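Inositol 2-dehydrogenase/D-chiro-inositol 3-dehydrogenase (Lactobacillus casei, PDB 4MIY) catalyses the NAD-dependent oxidation of myo-inositol to 2-keto-myo-inositol and of D-chiro-inositol to 1-keto-D-chiro-inositol. Local coordinates at residues S165-I170 / A316-Q321; I194-Q199 / G207-Q212. All blocks are in the same frame, centred on the assembly; numbering follows the deposited sequence.

Interaction 1. Residues S165-I170 / A316-Q321; sequences SNEMAI and AANRSQ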
loop_
_atom_site.group_PDB
_atom_site.type_symbol
_atom_site.label_atom_id
_atom_site.label_comp_id
_atom_site.label_asym_id
_atom_site.label_seq_id
_atom_site.Cartn_x
_atom_site.Cartn_y
_atom_site.Cartn_z
ATOM N N SER A 165 19.572 -4.988 29.248
ATOM C CA SER A 165 20.753 -5.813 29.112
ATOM C C SER A 165 20.679 -6.720 27.904
ATOM O O SER A 165 19.645 -6.882 27.327
ATOM C CB SER A 165 20.877 -6.689 30.354
ATOM O OG SER A 165 19.843 -7.638 30.408
ATOM N N ASN A 166 21.799 -7.321 27.551
ATOM C CA ASN A 166 21.840 -8.267 26.465
ATOM C C ASN A 166 20.834 -9.386 26.648
ATOM O O ASN A 166 20.256 -9.832 25.717
ATOM C CB ASN A 166 23.239 -8.851 26.269
ATOM C CG ASN A 166 23.430 -9.426 24.910
ATOM O OD1 ASN A 166 23.159 -8.768 23.940
ATOM N ND2 ASN A 166 23.878 -10.648 24.831
ATOM N N GLU A 167 20.663 -9.828 27.881
ATOM C CA GLU A 167 19.781 -10.915 28.174
ATOM C C GLU A 167 18.320 -10.520 27.996
ATOM O O GLU A 167 17.512 -11.328 27.650
ATOM C CB GLU A 167 20.075 -11.410 29.566
ATOM C CG GLU A 167 21.488 -12.020 29.713
ATOM C CD GLU A 167 22.708 -11.019 29.842
ATOM O OE1 GLU A 167 22.581 -9.816 30.078
ATOM O OE2 GLU A 167 23.836 -11.490 29.685
ATOM N N MET A 168 18.014 -9.272 28.243
ATOM C CA MET A 168 16.676 -8.758 28.064
ATOM C C MET A 168 16.218 -8.719 26.616
ATOM O O MET A 168 15.054 -8.697 26.358
ATOM C CB MET A 168 16.551 -7.392 28.695
ATOM C CG MET A 168 16.438 -7.477 30.204
ATOM S SD MET A 168 16.901 -6.031 31.123
ATOM C CE MET A 168 15.626 -4.929 30.712
ATOM N N ALA A 169 17.155 -8.754 25.697
ATOM C CA ALA A 169 16.799 -8.907 24.313
ATOM C C ALA A 169 16.022 -10.178 24.119
ATOM O O ALA A 169 15.194 -10.257 23.277
ATOM C CB ALA A 169 18.023 -8.901 23.426
ATOM N N ILE A 170 16.330 -11.177 24.924
ATOM C CA ILE A 170 15.562 -12.412 24.936
ATOM C C ILE A 170 14.359 -12.308 25.890
ATOM O O ILE A 170 13.254 -12.440 25.491
ATOM C CB ILE A 170 16.429 -13.642 25.331
ATOM C CG1 ILE A 170 17.696 -13.748 24.504
ATOM C CG2 ILE A 170 15.640 -14.929 25.245
ATOM C CD1 ILE A 170 17.521 -13.688 23.050
ATOM N N ALA A 316 17.566 -21.492 26.353
ATOM C CA ALA A 316 18.353 -21.944 25.223
ATOM C C ALA A 316 18.933 -20.753 24.450
ATOM O O ALA A 316 20.042 -20.783 24.018
ATOM C CB ALA A 316 17.559 -22.838 24.338
ATOM N N ALA A 317 18.156 -19.704 24.318
ATOM C CA ALA A 317 18.591 -18.530 23.625
ATOM C C ALA A 317 19.648 -17.774 24.406
ATOM O O ALA A 317 20.593 -17.285 23.844
ATOM C CB ALA A 317 17.399 -17.648 23.372
ATOM N N ASN A 318 19.458 -17.662 25.711
ATOM C CA ASN A 318 20.492 -17.058 26.548
ATOM C C ASN A 318 21.827 -17.852 26.470
ATOM O O ASN A 318 22.884 -17.284 26.424
ATOM C CB ASN A 318 20.012 -16.840 27.976
ATOM C CG ASN A 318 18.988 -15.723 28.102
ATOM O OD1 ASN A 318 18.032 -15.834 28.849
ATOM N ND2 ASN A 318 19.214 -14.628 27.417
ATOM N N ARG A 319 21.732 -19.151 26.344
ATOM C CA ARG A 319 22.916 -19.943 26.176
ATOM C C ARG A 319 23.570 -19.638 24.840
ATOM O O ARG A 319 24.742 -19.423 24.767
ATOM C CB ARG A 319 22.562 -21.411 26.290
ATOM C CG ARG A 319 23.692 -22.363 26.104
ATOM C CD ARG A 319 23.374 -23.771 26.627
ATOM N NE ARG A 319 22.620 -23.795 27.866
ATOM C CZ ARG A 319 23.178 -23.892 29.069
ATOM N NH1 ARG A 319 24.492 -24.001 29.204
ATOM N NH2 ARG A 319 22.423 -23.919 30.153
ATOM N N SER A 320 22.755 -19.556 23.796
ATOM C CA SER A 320 23.253 -19.272 22.474
ATOM C C SER A 320 23.908 -17.906 22.380
ATOM O O SER A 320 24.826 -17.738 21.645
ATOM C CB SER A 320 22.131 -19.373 21.433
ATOM O OG SER A 320 22.630 -19.258 20.128
ATOM N N GLN A 321 23.430 -16.952 23.146
ATOM C CA GLN A 321 24.003 -15.612 23.125
ATOM C C GLN A 321 25.479 -15.563 23.508
ATOM O O GLN A 321 26.150 -14.648 23.198
ATOM C CB GLN A 321 23.238 -14.680 24.051
ATOM C CG GLN A 321 21.911 -14.136 23.518
ATOM C CD GLN A 321 21.241 -13.205 24.491
ATOM O OE1 GLN A 321 21.165 -13.478 25.652
ATOM N NE2 GLN A 321 20.771 -12.098 24.003
#

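Interaction 2. Residues I194-Q199 / G207-Q212; sequences ITYPRQ and GLHDPQ. With SO4 (sulfate ion), chain J.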
loop_
_atom_site.group_PDB
_atom_site.type_symbol
_atom_site.label_atom_id
_atom_site.label_comp_id
_atom_site.label_asym_id
_atom_site.label_seq_id
_atom_site.Cartn_x
_atom_site.Cartn_y
_atom_site.Cartn_z
ATOM N N ILE A 194 21.135 -17.651 18.155
ATOM C CA ILE A 194 21.260 -16.218 18.165
ATOM C C ILE A 194 22.581 -15.815 17.538
ATOM O O ILE A 194 23.594 -16.262 17.955
ATOM C CB ILE A 194 21.284 -15.704 19.570
ATOM C CG1 ILE A 194 20.058 -16.207 20.314
ATOM C CG2 ILE A 194 21.305 -14.235 19.567
ATOM C CD1 ILE A 194 18.771 -15.605 19.859
ATOM N N THR A 195 22.538 -14.990 16.513
ATOM C CA THR A 195 23.729 -14.456 15.911
ATOM C C THR A 195 23.737 -12.926 15.959
ATOM O O THR A 195 22.710 -12.298 16.023
ATOM C CB THR A 195 23.884 -14.888 14.465
ATOM O OG1 THR A 195 22.699 -14.623 13.772
ATOM C CG2 THR A 195 24.173 -16.304 14.359
ATOM N N TYR A 196 24.930 -12.366 15.925
ATOM C CA TYR A 196 25.153 -10.963 16.060
ATOM C C TYR A 196 25.726 -10.365 14.794
ATOM O O TYR A 196 26.840 -10.614 14.451
ATOM C CB TYR A 196 26.131 -10.701 17.182
ATOM C CG TYR A 196 25.754 -11.219 18.546
ATOM C CD1 TYR A 196 24.486 -11.143 19.017
ATOM C CD2 TYR A 196 26.705 -11.708 19.390
ATOM C CE1 TYR A 196 24.167 -11.571 20.246
ATOM C CE2 TYR A 196 26.385 -12.144 20.631
ATOM C CZ TYR A 196 25.114 -12.075 21.059
ATOM O OH TYR A 196 24.760 -12.491 22.290
ATOM N N PRO A 197 24.920 -9.573 14.082
ATOM C CA PRO A 197 25.434 -8.749 12.990
ATOM C C PRO A 197 26.319 -7.674 13.563
ATOM O O PRO A 197 26.521 -7.640 14.747
ATOM C CB PRO A 197 24.199 -8.112 12.407
ATOM C CG PRO A 197 23.053 -8.822 13.021
ATOM C CD PRO A 197 23.476 -9.401 14.271
ATOM N N ARG A 198 26.846 -6.813 12.727
ATOM C CA ARG A 198 27.614 -5.734 13.252
ATOM C C ARG A 198 26.823 -4.909 14.245
ATOM O O ARG A 198 25.634 -4.703 14.119
ATOM C CB ARG A 198 28.109 -4.833 12.154
ATOM C CG ARG A 198 27.038 -4.175 11.404
ATOM C CD ARG A 198 27.524 -3.357 10.204
ATOM N NE ARG A 198 28.331 -2.195 10.485
ATOM C CZ ARG A 198 28.688 -1.317 9.568
ATOM N NH1 ARG A 198 28.286 -1.432 8.319
ATOM N NH2 ARG A 198 29.437 -0.321 9.874
ATOM N N GLN A 199 27.547 -4.413 15.227
ATOM C CA GLN A 199 26.976 -3.669 16.302
ATOM C C GLN A 199 26.577 -2.278 15.873
ATOM O O GLN A 199 27.308 -1.575 15.249
ATOM C CB GLN A 199 27.984 -3.591 17.434
ATOM C CG GLN A 199 27.547 -2.776 18.607
ATOM C CD GLN A 199 26.617 -3.505 19.551
ATOM O OE1 GLN A 199 26.001 -4.471 19.198
ATOM N NE2 GLN A 199 26.540 -3.024 20.768
ATOM N N GLY A 207 27.305 -4.239 27.253
ATOM C CA GLY A 207 27.070 -5.641 27.016
ATOM C C GLY A 207 25.956 -5.966 26.034
ATOM O O GLY A 207 25.812 -7.063 25.647
ATOM N N LEU A 208 25.184 -4.970 25.672
ATOM C CA LEU A 208 24.074 -5.169 24.757
ATOM C C LEU A 208 24.506 -5.249 23.334
ATOM O O LEU A 208 25.119 -4.349 22.823
ATOM C CB LEU A 208 23.092 -4.033 24.907
ATOM C CG LEU A 208 21.923 -4.034 23.934
ATOM C CD1 LEU A 208 21.128 -5.288 24.153
ATOM C CD2 LEU A 208 21.082 -2.779 24.120
ATOM N N HIS A 209 24.193 -6.368 22.717
ATOM C CA HIS A 209 24.348 -6.524 21.294
ATOM C C HIS A 209 23.040 -6.157 20.628
ATOM O O HIS A 209 22.010 -6.612 21.031
ATOM C CB HIS A 209 24.657 -7.955 20.940
ATOM C CG HIS A 209 25.967 -8.432 21.459
ATOM N ND1 HIS A 209 27.122 -8.377 20.718
ATOM C CD2 HIS A 209 26.303 -8.975 22.646
ATOM C CE1 HIS A 209 28.114 -8.883 21.426
ATOM N NE2 HIS A 209 27.645 -9.251 22.601
ATOM N N ASP A 210 23.133 -5.310 19.625
ATOM C CA ASP A 210 21.999 -4.904 18.837
ATOM C C ASP A 210 22.460 -4.527 17.447
ATOM O O ASP A 210 23.320 -3.731 17.287
ATOM C CB ASP A 210 21.314 -3.725 19.486
ATOM C CG ASP A 210 19.928 -3.448 18.918
ATOM O OD1 ASP A 210 19.127 -4.368 18.850
ATOM O OD2 ASP A 210 19.686 -2.319 18.581
ATOM N N PRO A 211 21.838 -5.107 16.435
ATOM C CA PRO A 211 20.712 -6.023 16.475
ATOM C C PRO A 211 21.074 -7.444 16.794
ATOM O O PRO A 211 22.214 -7.729 16.928
ATOM C CB PRO A 211 20.134 -5.900 15.059
ATOM C CG PRO A 211 21.169 -5.496 14.273
ATOM C CD PRO A 211 22.048 -4.601 15.097
ATOM N N GLN A 212 20.081 -8.306 16.928
ATOM C CA GLN A 212 20.284 -9.733 17.097
ATOM C C GLN A 212 19.417 -10.487 16.107
ATOM O O GLN A 212 18.330 -10.060 15.808
ATOM C CB GLN A 212 19.987 -10.196 18.524
ATOM C CG GLN A 212 20.868 -9.534 19.527
ATOM C CD GLN A 212 20.768 -10.065 20.913
ATOM O OE1 GLN A 212 20.450 -11.192 21.134
ATOM N NE2 GLN A 212 21.069 -9.224 21.855
HETATM S S SO4 J . 29.350 1.921 6.730
HETATM O O1 SO4 J . 28.796 0.649 6.466
HETATM O O2 SO4 J . 29.950 1.910 8.022
HETATM O O3 SO4 J . 28.318 2.894 6.666
HETATM O O4 SO4 J . 30.296 2.211 5.715
HETATM O O HOH W 1 24.885 -7.236 16.938
HETATM O O HOH W 2 26.927 -6.946 18.367
#

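Interaction 1. Residues S165-I170 / A316-Q321
Gln321 reaches out of helix 304-323 and gives its NE2 to the backbone O of Asn166, 2.9 Å away, at the turn leading into helix 168-185. Its chain runs fully extended beyond CG (chi2 -179°), which carries the amide across to Asn166. The same carbonyl also accepts from Ala169 N, and the two donors arrive from opposite faces of its plane. One turn back, Asn318 ND2 donates to Gln321 OE1 at 2.9 Å, which helps to fix the rotation of the glutamine amide. Next to these amides the packing is close: CG1 of Ile170 lies 3.4 Å from Asn318 ND2 and 3.5 Å from Gln321 NE2, while its CG2 meets Ala317 CB at 3.7 Å, a methyl small enough to let the branched chain come near. The Glu167 side is looser, with CB 4.0 Å from Asn318 ND2 and the residue exposed, as suits a carboxylate. A leucine in place of Gln321 would probably leave Asn166 O without its donor from helix 304-323, the Asn318 amide without the acceptor that steadies it, and Gln212 OE1 without its bond from Gln321 NE2. Strand 189-195 borders both helices, its Ile194 touching Ile170 and Gln321 and its Ile192 touching Ala317, while Ser320 packs on Val327 of strand 327-328.

Interaction 2. Residues I194-Q199 / G207-Q212
Tyr196 and His209 both carry CG anti to the carbonyl carbon (chi1 -58° and -65°), and these torsions help bring the two rings face to face, centroids 3.8 Å apart and planes 1° from parallel. His209 CB also lies over the tyrosine face, a CH-pi contact. At the edge of that ring stands the Gln212 amide, nearly perpendicular to it; its NE2 reaches back to His209 O at 2.9 Å and so braces the turn that carries the imidazole. Gln199, bent in mid-chain, folds its amide against the opposing backbone: OE1 accepts from Asp210 N at 3.0 Å, and NE2 donates to Leu208 O at 2.8 Å, almost straight and in the carbonyl plane. A primary amide suits this place, having a donor and an acceptor side by side. Pro197 CG meets Pro211 CG at 4.0 Å, the latter ring following a cis peptide bond; two rings with no side-chain polar group suit this apolar touch. One water links Pro197 O to Pro211 O, and another joins Gln199 OE1 to His209 ND1. The Arg198 guanidinium edge binds a sulfate through NH1 and NH2, probably from the crystallisation liquor, that Lys220 of the second subunit also binds. Stacking thus combines with amide and water bridges to join the chain after strand 189-195 to that before strand 212-218, and the basic pair at the subunit boundary is likely to attract anions.

How the interactions relate
From the N terminus, the chain passes the Rossmann domain and meets residues 165-170 at the start of helix 168-185. Strand 189-195 then leads into interaction 2, which closes a short loop when residues 207-212 return ahead of strand 212-218. Only after several further strands does helix 304-323 bring in residues 316-321, closing the long loop of interaction 1, within which interaction 2 is nested. The two meet directly: Tyr196 OH pairs with Gln321 O, and Asn166 OD1 with His209 N, probable hydrogen bonds in both cases. Together they tie both helices to strand 189-195 of the mixed sheet and the loop that follows it in the C-terminal domain.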